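Local coordinates for putative phenazine biosynthesis PhzC/PhzF protein (Clostridium difficile, PDB 4DUN) that is a putative PhzF-family protein, related to phenazine biosynthesis proteins, with probable isomerase activity, at residues Gly56-Arg61 against Phe86-Val91; Ala75-Ala80 against Gly249-Phe254; Ile124-Gln129 against Thr171-Ile176; Ile148-Ser153 against Ile211-Glu216; Ser205-Leu210 against Met223-Leu228. All coordinates share one frame; numbering follows the deposited sequence.

Contact 1. Residues Gly56-Arg61 against Phe86-Val91; sequences GNYELR and FIDVNV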
# COMPACT_ATOMS: atom_id res chain seq x y z
N GLY A 56 31.80 9.50 -6.77
CA GLY A 56 31.81 9.03 -8.15
C GLY A 56 30.77 8.01 -8.57
O GLY A 56 30.73 7.69 -9.76
N ASN A 57 29.91 7.47 -7.65
CA ASN A 57 28.90 6.47 -8.06
C ASN A 57 27.56 6.50 -7.27
O ASN A 57 27.48 7.07 -6.18
CB ASN A 57 29.48 5.04 -7.98
CG ASN A 57 29.73 4.48 -6.59
OD1 ASN A 57 28.80 4.27 -5.79
ND2 ASN A 57 30.98 4.14 -6.30
N TYR A 58 26.53 5.81 -7.83
CA TYR A 58 25.24 5.60 -7.17
C TYR A 58 24.99 4.12 -6.97
O TYR A 58 24.99 3.37 -7.95
CB TYR A 58 24.02 6.16 -7.95
CG TYR A 58 24.04 7.64 -8.22
CD1 TYR A 58 23.92 8.56 -7.18
CD2 TYR A 58 24.12 8.13 -9.52
CE1 TYR A 58 23.95 9.93 -7.43
CE2 TYR A 58 24.11 9.50 -9.78
CZ TYR A 58 24.03 10.40 -8.73
OH TYR A 58 24.07 11.74 -9.00
N GLU A 59 24.76 3.70 -5.72
CA GLU A 59 24.34 2.33 -5.43
C GLU A 59 22.85 2.36 -5.37
O GLU A 59 22.29 3.27 -4.74
CB GLU A 59 24.91 1.82 -4.10
CG GLU A 59 26.35 1.38 -4.19
CD GLU A 59 26.83 0.79 -2.88
OE1 GLU A 59 26.02 0.15 -2.16
OE2 GLU A 59 28.02 1.00 -2.56
N LEU A 60 22.20 1.41 -6.02
CA LEU A 60 20.73 1.38 -6.08
C LEU A 60 20.22 0.02 -5.63
O LEU A 60 20.65 -1.00 -6.17
CB LEU A 60 20.24 1.71 -7.51
CG LEU A 60 18.73 1.52 -7.85
CD1 LEU A 60 17.82 2.45 -7.01
CD2 LEU A 60 18.46 1.70 -9.37
N ARG A 61 19.35 0.04 -4.63
CA ARG A 61 18.58 -1.12 -4.19
C ARG A 61 17.06 -0.87 -4.24
O ARG A 61 16.64 0.21 -4.17
CB ARG A 61 18.98 -1.58 -2.78
CG ARG A 61 20.45 -1.91 -2.60
CD ARG A 61 20.78 -2.22 -1.13
NE ARG A 61 22.19 -2.47 -0.85
CZ ARG A 61 22.71 -3.67 -0.67
NH1 ARG A 61 21.95 -4.73 -0.75
NH2 ARG A 61 23.98 -3.84 -0.39
N PHE A 86 16.53 16.48 -9.33
CA PHE A 86 16.80 17.06 -8.02
C PHE A 86 18.22 16.94 -7.47
O PHE A 86 18.61 17.76 -6.63
CB PHE A 86 15.86 16.41 -6.97
CG PHE A 86 14.40 16.59 -7.31
CD1 PHE A 86 13.77 17.82 -7.12
CD2 PHE A 86 13.67 15.56 -7.89
CE1 PHE A 86 12.43 18.01 -7.49
CE2 PHE A 86 12.33 15.74 -8.24
CZ PHE A 86 11.73 16.97 -8.05
N ILE A 87 18.97 15.91 -7.87
CA ILE A 87 20.27 15.61 -7.26
C ILE A 87 21.41 16.17 -8.08
O ILE A 87 22.24 16.91 -7.54
CB ILE A 87 20.39 14.08 -7.02
CG1 ILE A 87 19.13 13.47 -6.31
CG2 ILE A 87 21.71 13.70 -6.33
CD1 ILE A 87 18.59 14.17 -4.96
N ASP A 88 21.48 15.79 -9.37
CA ASP A 88 22.44 16.27 -10.35
C ASP A 88 21.60 16.81 -11.47
O ASP A 88 21.35 16.11 -12.45
CB ASP A 88 23.39 15.14 -10.79
CG ASP A 88 24.59 15.60 -11.63
OD1 ASP A 88 24.68 16.81 -11.93
OD2 ASP A 88 25.40 14.74 -12.00
N VAL A 89 21.07 18.02 -11.27
CA VAL A 89 20.07 18.64 -12.14
C VAL A 89 20.50 18.64 -13.61
O VAL A 89 21.53 19.21 -13.97
CB VAL A 89 19.63 20.05 -11.67
CG1 VAL A 89 18.55 20.62 -12.59
CG2 VAL A 89 19.12 20.00 -10.23
N ASN A 90 19.67 17.99 -14.45
CA ASN A 90 19.77 17.86 -15.91
C ASN A 90 20.92 16.97 -16.39
O ASN A 90 21.23 16.98 -17.58
CB ASN A 90 19.83 19.24 -16.61
CG ASN A 90 18.55 20.02 -16.47
OD1 ASN A 90 17.44 19.47 -16.59
ND2 ASN A 90 18.66 21.30 -16.21
N VAL A 91 21.47 16.10 -15.50
CA VAL A 91 22.47 15.11 -15.94
C VAL A 91 21.79 14.20 -16.99
O VAL A 91 20.60 13.87 -16.82
CB VAL A 91 23.09 14.29 -14.76
CG1 VAL A 91 22.07 13.37 -14.07
CG2 VAL A 91 24.32 13.50 -15.22
O HOH W 1 24.92 12.23 -11.45

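Contact 2. Residues Ala75-Ala80 against Gly249-Phe254; sequences ATLAAA and GEAVLF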
# COMPACT_ATOMS: atom_id res chain seq x y z
N ALA A 75 11.09 0.95 -11.39
CA ALA A 75 11.51 1.80 -10.25
C ALA A 75 12.87 2.44 -10.54
O ALA A 75 13.15 3.51 -10.01
CB ALA A 75 11.56 1.02 -8.94
N THR A 76 13.69 1.80 -11.42
CA THR A 76 14.98 2.36 -11.83
C THR A 76 14.74 3.65 -12.63
O THR A 76 15.47 4.63 -12.44
CB THR A 76 15.83 1.34 -12.59
OG1 THR A 76 16.05 0.22 -11.72
CG2 THR A 76 17.20 1.90 -13.02
N LEU A 77 13.71 3.66 -13.51
CA LEU A 77 13.34 4.86 -14.28
C LEU A 77 12.97 5.99 -13.28
O LEU A 77 13.47 7.11 -13.41
CB LEU A 77 12.17 4.53 -15.23
CG LEU A 77 11.80 5.60 -16.28
CD1 LEU A 77 11.14 4.96 -17.50
CD2 LEU A 77 10.82 6.63 -15.71
N ALA A 78 12.14 5.66 -12.25
CA ALA A 78 11.76 6.64 -11.22
C ALA A 78 13.01 7.21 -10.51
O ALA A 78 13.08 8.43 -10.29
CB ALA A 78 10.82 6.02 -10.20
N ALA A 79 13.96 6.35 -10.13
CA ALA A 79 15.21 6.78 -9.46
C ALA A 79 16.02 7.74 -10.39
O ALA A 79 16.52 8.75 -9.91
CB ALA A 79 16.05 5.58 -9.07
N ALA A 80 16.12 7.43 -11.69
CA ALA A 80 16.85 8.27 -12.65
C ALA A 80 16.15 9.62 -12.77
O ALA A 80 16.83 10.65 -12.81
CB ALA A 80 16.92 7.59 -14.02
N GLY A 249 10.34 5.88 -21.23
CA GLY A 249 9.13 6.38 -20.61
C GLY A 249 9.32 7.72 -19.93
O GLY A 249 10.45 8.12 -19.62
N GLU A 250 8.20 8.39 -19.70
CA GLU A 250 8.13 9.65 -18.98
C GLU A 250 7.93 9.31 -17.50
O GLU A 250 7.57 8.17 -17.17
CB GLU A 250 6.95 10.50 -19.49
CG GLU A 250 7.03 10.93 -20.95
CD GLU A 250 5.78 11.62 -21.43
OE1 GLU A 250 5.17 12.40 -20.65
OE2 GLU A 250 5.38 11.38 -22.59
N ALA A 251 8.18 10.26 -16.62
CA ALA A 251 7.88 10.10 -15.19
C ALA A 251 7.25 11.38 -14.67
O ALA A 251 7.47 12.46 -15.25
CB ALA A 251 9.13 9.76 -14.39
N VAL A 252 6.43 11.26 -13.62
CA VAL A 252 5.72 12.39 -12.99
C VAL A 252 5.97 12.36 -11.47
O VAL A 252 5.87 11.29 -10.86
CB VAL A 252 4.19 12.38 -13.28
CG1 VAL A 252 3.52 13.64 -12.72
CG2 VAL A 252 3.87 12.24 -14.76
N LEU A 253 6.22 13.52 -10.86
CA LEU A 253 6.40 13.62 -9.40
C LEU A 253 5.04 13.78 -8.73
O LEU A 253 4.29 14.69 -9.07
CB LEU A 253 7.30 14.83 -9.04
CG LEU A 253 7.55 15.07 -7.54
CD1 LEU A 253 8.35 13.94 -6.93
CD2 LEU A 253 8.22 16.40 -7.32
N PHE A 254 4.75 12.91 -7.75
CA PHE A 254 3.51 13.03 -6.97
C PHE A 254 3.76 13.79 -5.66
O PHE A 254 2.97 14.65 -5.29
CB PHE A 254 2.91 11.63 -6.66
CG PHE A 254 1.83 11.65 -5.59
CD1 PHE A 254 0.63 12.32 -5.81
CD2 PHE A 254 2.01 10.98 -4.39
CE1 PHE A 254 -0.38 12.32 -4.83
CE2 PHE A 254 0.99 10.97 -3.41
CZ PHE A 254 -0.19 11.65 -3.64

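Contact 3. Residues Ile124-Gln129 against Thr171-Ile176; sequences IELSPQ and TDWLGI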
# COMPACT_ATOMS: atom_id res chain seq x y z
N ILE A 124 4.78 -21.81 -29.12
CA ILE A 124 4.61 -23.13 -28.50
C ILE A 124 3.15 -23.57 -28.63
O ILE A 124 2.28 -22.77 -28.99
CB ILE A 124 5.07 -23.18 -27.01
CG1 ILE A 124 4.27 -22.18 -26.11
CG2 ILE A 124 6.60 -23.00 -26.87
CD1 ILE A 124 4.26 -22.48 -24.59
N GLU A 125 2.90 -24.83 -28.30
CA GLU A 125 1.57 -25.42 -28.23
C GLU A 125 1.32 -25.78 -26.78
O GLU A 125 2.11 -26.52 -26.20
CB GLU A 125 1.46 -26.66 -29.13
CG GLU A 125 1.21 -26.34 -30.59
CD GLU A 125 1.49 -27.46 -31.57
OE1 GLU A 125 1.62 -27.17 -32.78
OE2 GLU A 125 1.61 -28.63 -31.13
N LEU A 126 0.27 -25.22 -26.18
CA LEU A 126 -0.07 -25.55 -24.80
C LEU A 126 -0.74 -26.91 -24.74
O LEU A 126 -1.51 -27.26 -25.64
CB LEU A 126 -1.02 -24.51 -24.18
CG LEU A 126 -0.50 -23.09 -24.02
CD1 LEU A 126 -1.59 -22.20 -23.52
CD2 LEU A 126 0.68 -23.02 -23.05
N SER A 127 -0.49 -27.65 -23.64
CA SER A 127 -1.14 -28.93 -23.37
C SER A 127 -2.63 -28.68 -23.08
O SER A 127 -2.96 -27.57 -22.64
CB SER A 127 -0.48 -29.61 -22.17
OG SER A 127 -0.70 -28.86 -20.99
N PRO A 128 -3.55 -29.66 -23.26
CA PRO A 128 -4.97 -29.41 -22.95
C PRO A 128 -5.20 -28.82 -21.54
O PRO A 128 -6.06 -27.95 -21.40
CB PRO A 128 -5.61 -30.79 -23.10
CG PRO A 128 -4.75 -31.47 -24.11
CD PRO A 128 -3.36 -31.03 -23.79
N GLN A 129 -4.40 -29.25 -20.52
CA GLN A 129 -4.50 -28.75 -19.14
C GLN A 129 -4.07 -27.29 -19.03
O GLN A 129 -4.75 -26.51 -18.35
CB GLN A 129 -3.66 -29.61 -18.18
CG GLN A 129 -4.39 -30.85 -17.68
CD GLN A 129 -3.48 -31.76 -16.90
OE1 GLN A 129 -2.64 -32.47 -17.46
NE2 GLN A 129 -3.63 -31.77 -15.58
N THR A 171 3.25 -22.88 -13.74
CA THR A 171 4.55 -22.80 -13.07
C THR A 171 5.77 -22.67 -14.01
O THR A 171 6.85 -22.32 -13.54
CB THR A 171 4.75 -24.02 -12.15
OG1 THR A 171 4.54 -25.23 -12.89
CG2 THR A 171 3.84 -23.98 -10.92
N ASP A 172 5.60 -22.94 -15.32
CA ASP A 172 6.70 -22.85 -16.29
C ASP A 172 7.11 -21.39 -16.60
O ASP A 172 8.18 -21.19 -17.16
CB ASP A 172 6.32 -23.56 -17.60
CG ASP A 172 6.95 -24.91 -17.83
OD1 ASP A 172 7.53 -25.48 -16.86
OD2 ASP A 172 6.86 -25.42 -18.97
N TRP A 173 6.28 -20.39 -16.22
CA TRP A 173 6.53 -18.98 -16.54
C TRP A 173 6.43 -18.06 -15.31
O TRP A 173 5.74 -18.40 -14.35
CB TRP A 173 5.54 -18.52 -17.64
CG TRP A 173 5.69 -19.32 -18.90
CD1 TRP A 173 6.66 -19.16 -19.85
CD2 TRP A 173 4.97 -20.50 -19.26
NE1 TRP A 173 6.54 -20.13 -20.82
CE2 TRP A 173 5.52 -20.98 -20.47
CE3 TRP A 173 3.87 -21.18 -18.69
CZ2 TRP A 173 5.03 -22.13 -21.11
CZ3 TRP A 173 3.38 -22.31 -19.33
CH2 TRP A 173 3.95 -22.77 -20.53
N LEU A 174 7.15 -16.92 -15.34
CA LEU A 174 7.15 -15.95 -14.23
C LEU A 174 5.83 -15.16 -14.22
O LEU A 174 5.14 -15.12 -13.20
CB LEU A 174 8.36 -14.98 -14.31
CG LEU A 174 8.39 -13.83 -13.27
CD1 LEU A 174 8.57 -14.34 -11.85
CD2 LEU A 174 9.49 -12.83 -13.58
N GLY A 175 5.53 -14.54 -15.34
CA GLY A 175 4.32 -13.75 -15.53
C GLY A 175 3.54 -14.20 -16.75
O GLY A 175 4.04 -14.96 -17.58
N ILE A 176 2.30 -13.73 -16.84
CA ILE A 176 1.40 -14.05 -17.95
C ILE A 176 1.11 -12.74 -18.67
O ILE A 176 0.56 -11.81 -18.08
CB ILE A 176 0.08 -14.75 -17.47
CG1 ILE A 176 0.34 -15.95 -16.51
CG2 ILE A 176 -0.82 -15.11 -18.66
CD1 ILE A 176 1.22 -17.14 -17.05

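Contact 4. Residues Ile148-Ser153 against Ile211-Glu216; sequences ILLLNS and IPYWSE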
# COMPACT_ATOMS: atom_id res chain seq x y z
N ILE A 148 3.31 -15.69 -23.30
CA ILE A 148 2.74 -14.62 -24.12
C ILE A 148 1.53 -15.15 -24.86
O ILE A 148 1.66 -16.09 -25.66
CB ILE A 148 3.80 -14.02 -25.07
CG1 ILE A 148 5.02 -13.50 -24.26
CG2 ILE A 148 3.19 -12.90 -25.95
CD1 ILE A 148 6.29 -13.43 -25.01
N LEU A 149 0.37 -14.53 -24.63
CA LEU A 149 -0.89 -14.91 -25.26
C LEU A 149 -1.33 -13.84 -26.22
O LEU A 149 -1.64 -12.71 -25.82
CB LEU A 149 -2.00 -15.17 -24.21
CG LEU A 149 -1.65 -16.13 -23.04
CD1 LEU A 149 -2.78 -16.20 -22.01
CD2 LEU A 149 -1.28 -17.53 -23.55
N LEU A 150 -1.31 -14.17 -27.51
CA LEU A 150 -1.75 -13.24 -28.54
C LEU A 150 -3.27 -13.29 -28.63
O LEU A 150 -3.83 -14.33 -28.99
CB LEU A 150 -1.08 -13.53 -29.90
CG LEU A 150 -1.62 -12.69 -31.08
CD1 LEU A 150 -1.14 -11.23 -30.99
CD2 LEU A 150 -1.25 -13.31 -32.41
N LEU A 151 -3.94 -12.17 -28.33
CA LEU A 151 -5.39 -12.10 -28.44
C LEU A 151 -5.77 -11.45 -29.77
O LEU A 151 -4.90 -10.92 -30.45
CB LEU A 151 -6.02 -11.37 -27.24
CG LEU A 151 -5.69 -11.94 -25.83
CD1 LEU A 151 -6.54 -11.26 -24.75
CD2 LEU A 151 -5.91 -13.47 -25.74
N ASN A 152 -7.05 -11.54 -30.17
CA ASN A 152 -7.51 -11.09 -31.48
C ASN A 152 -7.79 -9.58 -31.60
O ASN A 152 -8.00 -9.11 -32.72
CB ASN A 152 -8.74 -11.89 -31.90
CG ASN A 152 -8.40 -13.29 -32.32
OD1 ASN A 152 -7.66 -13.51 -33.29
ND2 ASN A 152 -8.91 -14.28 -31.61
N SER A 153 -7.80 -8.83 -30.49
CA SER A 153 -8.05 -7.38 -30.54
C SER A 153 -7.66 -6.69 -29.24
O SER A 153 -7.55 -7.34 -28.22
CB SER A 153 -9.54 -7.11 -30.80
OG SER A 153 -10.33 -7.44 -29.66
N ILE A 211 8.70 -6.27 -28.28
CA ILE A 211 9.28 -5.42 -29.33
C ILE A 211 9.73 -6.28 -30.54
O ILE A 211 9.22 -6.00 -31.62
CB ILE A 211 10.41 -4.50 -28.81
CG1 ILE A 211 9.82 -3.43 -27.82
CG2 ILE A 211 11.17 -3.86 -29.97
CD1 ILE A 211 10.90 -2.63 -27.05
N PRO A 212 10.62 -7.32 -30.43
CA PRO A 212 10.98 -8.09 -31.64
C PRO A 212 9.76 -8.76 -32.25
O PRO A 212 9.65 -8.81 -33.48
CB PRO A 212 11.99 -9.13 -31.13
CG PRO A 212 11.76 -9.21 -29.64
CD PRO A 212 11.37 -7.80 -29.25
N TYR A 213 8.83 -9.24 -31.42
CA TYR A 213 7.64 -9.88 -31.97
C TYR A 213 6.75 -8.96 -32.80
O TYR A 213 6.39 -9.30 -33.92
CB TYR A 213 6.80 -10.54 -30.88
CG TYR A 213 5.51 -11.05 -31.44
CD1 TYR A 213 5.45 -12.26 -32.10
CD2 TYR A 213 4.36 -10.29 -31.37
CE1 TYR A 213 4.26 -12.72 -32.66
CE2 TYR A 213 3.18 -10.73 -31.92
CZ TYR A 213 3.13 -11.95 -32.56
OH TYR A 213 1.94 -12.37 -33.10
N TRP A 214 6.43 -7.77 -32.29
CA TRP A 214 5.60 -6.83 -33.03
C TRP A 214 6.38 -6.13 -34.13
O TRP A 214 5.80 -5.79 -35.17
CB TRP A 214 4.90 -5.85 -32.09
CG TRP A 214 3.78 -6.48 -31.31
CD1 TRP A 214 3.77 -6.79 -29.98
CD2 TRP A 214 2.53 -6.94 -31.85
NE1 TRP A 214 2.56 -7.34 -29.64
CE2 TRP A 214 1.80 -7.49 -30.77
CE3 TRP A 214 1.96 -6.95 -33.13
CZ2 TRP A 214 0.52 -8.03 -30.93
CZ3 TRP A 214 0.70 -7.50 -33.29
CH2 TRP A 214 -0.02 -8.00 -32.20
N SER A 215 7.71 -5.95 -33.94
CA SER A 215 8.56 -5.37 -35.00
C SER A 215 8.46 -6.21 -36.29
O SER A 215 8.33 -5.63 -37.36
CB SER A 215 10.01 -5.30 -34.56
OG SER A 215 10.82 -4.83 -35.63
N GLU A 216 8.51 -7.55 -36.16
CA GLU A 216 8.43 -8.48 -37.29
C GLU A 216 7.02 -8.47 -37.91
O GLU A 216 6.89 -8.41 -39.14
CB GLU A 216 8.82 -9.90 -36.83
CG GLU A 216 8.82 -10.97 -37.92
CD GLU A 216 9.62 -10.68 -39.18
OE1 GLU A 216 9.08 -10.88 -40.28
OE2 GLU A 216 10.80 -10.24 -39.05

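Contact 5. Residues Ser205-Leu210 against Met223-Leu228; sequences SSHCNL and MVAAQL. With SO4 (sulfate ion), chain B.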
# COMPACT_ATOMS: atom_id res chain seq x y z
N SER A 205 10.41 -5.05 -18.88
CA SER A 205 11.10 -6.28 -19.34
C SER A 205 10.27 -7.17 -20.28
O SER A 205 10.86 -7.87 -21.11
CB SER A 205 11.62 -7.11 -18.17
OG SER A 205 10.58 -7.48 -17.27
N SER A 206 8.92 -7.13 -20.20
CA SER A 206 8.07 -7.86 -21.17
C SER A 206 8.33 -7.33 -22.60
O SER A 206 8.21 -8.07 -23.58
CB SER A 206 6.60 -7.65 -20.81
OG SER A 206 6.31 -6.26 -20.80
N HIS A 207 8.75 -6.05 -22.71
CA HIS A 207 9.01 -5.43 -24.01
C HIS A 207 10.30 -5.99 -24.66
O HIS A 207 10.46 -5.86 -25.87
CB HIS A 207 8.96 -3.89 -23.94
CG HIS A 207 7.55 -3.42 -23.67
ND1 HIS A 207 7.03 -3.45 -22.39
CD2 HIS A 207 6.57 -3.09 -24.54
CE1 HIS A 207 5.76 -3.08 -22.52
NE2 HIS A 207 5.44 -2.83 -23.79
N CYS A 208 11.13 -6.76 -23.90
CA CYS A 208 12.26 -7.51 -24.49
C CYS A 208 11.74 -8.52 -25.51
O CYS A 208 12.42 -8.80 -26.49
CB CYS A 208 13.06 -8.22 -23.41
SG CYS A 208 13.92 -7.07 -22.32
N ASN A 209 10.55 -9.10 -25.26
CA ASN A 209 9.89 -10.04 -26.15
C ASN A 209 8.92 -9.35 -27.08
O ASN A 209 8.83 -9.73 -28.25
CB ASN A 209 9.09 -11.09 -25.37
CG ASN A 209 9.79 -11.82 -24.26
OD1 ASN A 209 9.21 -12.03 -23.20
ND2 ASN A 209 11.01 -12.32 -24.49
N LEU A 210 8.11 -8.42 -26.55
CA LEU A 210 7.04 -7.81 -27.33
C LEU A 210 7.56 -6.98 -28.48
O LEU A 210 6.97 -7.02 -29.56
CB LEU A 210 6.09 -6.96 -26.44
CG LEU A 210 5.27 -7.75 -25.40
CD1 LEU A 210 4.55 -6.79 -24.45
CD2 LEU A 210 4.25 -8.73 -26.08
N MET A 223 8.24 1.96 -32.49
CA MET A 223 6.84 1.74 -32.17
C MET A 223 6.46 2.36 -30.85
O MET A 223 7.34 2.67 -30.03
CB MET A 223 6.54 0.21 -32.08
CG MET A 223 6.69 -0.54 -33.39
SD MET A 223 6.54 -2.33 -33.17
CE MET A 223 8.17 -2.70 -32.42
N VAL A 224 5.15 2.53 -30.62
CA VAL A 224 4.63 2.98 -29.34
C VAL A 224 3.73 1.85 -28.84
O VAL A 224 2.97 1.26 -29.62
CB VAL A 224 3.95 4.38 -29.35
CG1 VAL A 224 2.62 4.37 -30.11
CG2 VAL A 224 3.78 4.92 -27.93
N ALA A 225 3.86 1.52 -27.56
CA ALA A 225 3.08 0.47 -26.91
C ALA A 225 2.34 1.04 -25.72
O ALA A 225 2.80 2.00 -25.09
CB ALA A 225 4.00 -0.65 -26.45
N ALA A 226 1.20 0.45 -25.41
CA ALA A 226 0.45 0.83 -24.21
C ALA A 226 0.31 -0.41 -23.35
O ALA A 226 0.21 -1.52 -23.87
CB ALA A 226 -0.93 1.39 -24.58
N GLN A 227 0.37 -0.22 -22.05
CA GLN A 227 0.10 -1.28 -21.09
C GLN A 227 -1.25 -0.91 -20.52
O GLN A 227 -1.38 0.15 -19.89
CB GLN A 227 1.20 -1.44 -20.03
CG GLN A 227 0.96 -2.72 -19.22
CD GLN A 227 2.22 -3.35 -18.70
OE1 GLN A 227 3.28 -3.32 -19.33
NE2 GLN A 227 2.11 -3.97 -17.53
N LEU A 228 -2.28 -1.71 -20.82
CA LEU A 228 -3.67 -1.39 -20.51
C LEU A 228 -4.11 -1.86 -19.12
O LEU A 228 -5.17 -2.48 -18.95
CB LEU A 228 -4.59 -1.93 -21.63
CG LEU A 228 -4.33 -1.35 -23.03
CD1 LEU A 228 -5.30 -1.95 -24.04
CD2 LEU A 228 -4.41 0.21 -23.05
S SO4 B . 10.89 -4.07 -15.61
O1 SO4 B . 11.33 -4.43 -14.27
O2 SO4 B . 12.04 -3.88 -16.52
O3 SO4 B . 10.08 -5.15 -16.09
O4 SO4 B . 10.15 -2.82 -15.54
O HOH W 2 3.72 -5.80 -20.55
O HOH W 3 2.61 -3.29 -24.29

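Contact 1. Residues Gly56-Arg61 against Phe86-Val91
Tyr58 reaches out from strand 57-63 with its phenol oxygen leading, and that oxygen alone touches residues 86-91. With chi1 -60° the ring stands beside the backbone N, and its length spans a gap in which the nearest CA atoms, those of Tyr58 and Ile87, are 11.2 Å apart. Tyr58 OH comes within 3.9 Å of Asp88 CB and 4.1 Å of Ile87 CG2, the branch of the isoleucine that lies anti to the backbone N. The polar link is a water that lies 2.6 Å from Tyr58 OH and donates to Asp88 OD2. Asp88 swings its carboxylate anti to N (chi1 -170°), across the line of the tyrosine, with the ring and carboxylate planes 54° apart. A tyrosine suits this surface position: its side chain also packs on Ile83, Val51 and Phe96, while its hydroxyl meets water. Asp88 begins a type II turn closed by Val91 N to Asp88 O. Through Ile87 and Asp88, Tyr58 ties strand 57-63, paired with strands 47-54 and 93-98, to the C-terminal end of helix 73-87.

Contact 2. Residues Ala75-Ala80 against Gly249-Phe254
Leu77 carries this contact from the helix side, its two methyls spread along residues 249 to 251. The side chain leaves helix 73-87 toward residues 249-254 with CG anti to the backbone N (chi1 -170°), and this extension lets the forked end settle on Gly249 and Ala251. CD1 lies against the glycine backbone, 3.9 Å from Gly249 O. CD2 meets the methyl of Ala251, with Leu77 CD2 to Ala251 CB at 3.8 Å, and also approaches Glu250 O at 3.9 Å. Small residues fit both places. Gly249 offers bare backbone, on which CD1 can lie directly, and Ala251 answers CD2 with a single short methyl. Glu250, between them, directs its CB away from the helix and presents backbone instead.

As in other PhzF and diaminopimelate epimerase-like proteins, helix 73-87 is probably the central helix wrapped by the strands of its lobe. Ala251 also packs on Val9 and Tyr81, and Leu77 on Phe12, while backbone pairing holds Gly249 to Tyr112 and Glu250 to Ala13. No hydrogen bond joins the two segments. Cohesion between them is therefore non-directional, resting on van der Waals contact and burial of apolar surface.

Contact 3. Residues Ile124-Gln129 against Thr171-Ile176
Trp173 and Ile124 are brought together by their first torsions: the indole stands beside its own backbone N (chi1 -60°), while Ile124 sets CG1 between N and the carbonyl carbon (chi1 60°) and then extends (chi2 159°), carrying CD1 forward. The two side chains approach from opposite directions. This is a loop-to-loop cluster on the surface of a PhzF-type lobe, where the segment leading into helix 128-133 meets the loop before strand 176-181. Leu126 joins through one methyl, its CB pointing past the tryptophan but its end coming nearer. Both aliphatic chains reach the six-membered part of the indole at a slant.

A tryptophan serves well here because its broad ring can receive two branched chains. Its polar N-H is satisfied outside the cluster, NE1 bonding Ser143 OG. One face of the ring is partly overlain by CB of the preceding Asp172. Ile124 and Trp173 both also touch Leu147, which joins the apolar patch to strand 147-150. Beyond Leu126, Ser127 takes the N-cap position of helix 128-133, its side chain capping a backbone N of the first turn. The contact itself rests on Ile124 CD1, 3.6 Å from Trp173 CZ2, and on Leu126 CD2, 4.1 Å from Trp173 CH2.

Contact 4. Residues Ile148-Ser153 against Ile211-Glu216
The rings of Tyr213 and Trp214, on which Leu150 packs, are set against each other: Tyr213 CE2 stands 3.7 Å above the plane of the tryptophan ring and over its centre, while the tyrosine in turn receives Trp214 CD1 at its edge, in its own plane. Leu150 approaches this aromatic pair from strand 147-150, making a helix-on-sheet contact within one lobe of the PhzF-type fold: helix 207-218 supplies the rings and the strand an aliphatic side chain. Leu150 CD1 comes to both rings at a slant.

Its CG lies anti to the backbone N (chi1 173°), which thrusts the fork toward the helix. CD1 lies against the six-membered end of the indole and also reaches Tyr213, while CD2 meets the tyrosine hydroxyl, the leucine crossing Tyr213 at about a right angle. A branched aliphatic chain suits the spot, since its two methyls together cover both residues. Other residues fix the rings: the indole stacks with Phe187, and Tyr213 meets the ring of Tyr142 at about 60°. A bond from Trp214 NE1 to Thr179 OG1 satisfies the indole N-H inside this buried contact. The nearest approaches are Leu150 CD2 to Tyr213 OH at 3.4 Å and Leu150 CD1 to Trp214 CZ2 at 3.6 Å.

Contact 5. Residues Ser205-Leu210 against Met223-Leu228
The N-terminal end of helix 207-218, beside a sulfate probably from the crystallisation liquor, packs here on strand 222-227 through His207. His207 NE2 is 3.7 Å from Ala225 CB, a methyl small enough to sit close to the ring, and Gln227 OE1 lies at the ring edge, 4.0 Å from His207 CE1. Ring and amide are only 21° from coplanar. Two waters bridge the segments, one between Ser206 OG and Gln227 OE1, the other between His207 NE2 and Ala226 O. Thr203, just before the helix, holds both side chains, its N bonding Gln227 OE1 and its O His207 ND1; Asp200 O takes Gln227 NE2. Ser205 grips sulfate O3 through N (2.8 Å, 166°) and OG (2.7 Å). Gly73 N and Gly204 N bond the same ion, consistent with an anion site where helices 73-87 and 207-218 begin. Strand 222-227 runs between strands 187-193 and 233-239, and His207 also packs on Ile235 and Cys237 of the latter.

The contacts divide between two halves of the chain, with contacts 1 and 2 in one and contacts 3 and 4 on the opposite side of the chain's centre. Contacts 1 and 2 share helix 73-87 and touch directly, Phe86 CZ lying 3.6 Å from Leu253 CD2. Contact 5 goes with contact 4, sharing helix 207-218; contact 3 joins contact 4 through Ile176 and Leu149. Contacts 2 and 5 have centres 17 Å apart, and the sulfate on Ser205 also bonds Gly73 N, where helix 73-87 starts. The side chains of Leu77 and Gln227 lie about 11 and 12 Å from that of Glu47, the predicted active-site residue, and about 11 and 9 Å from the nickel ion.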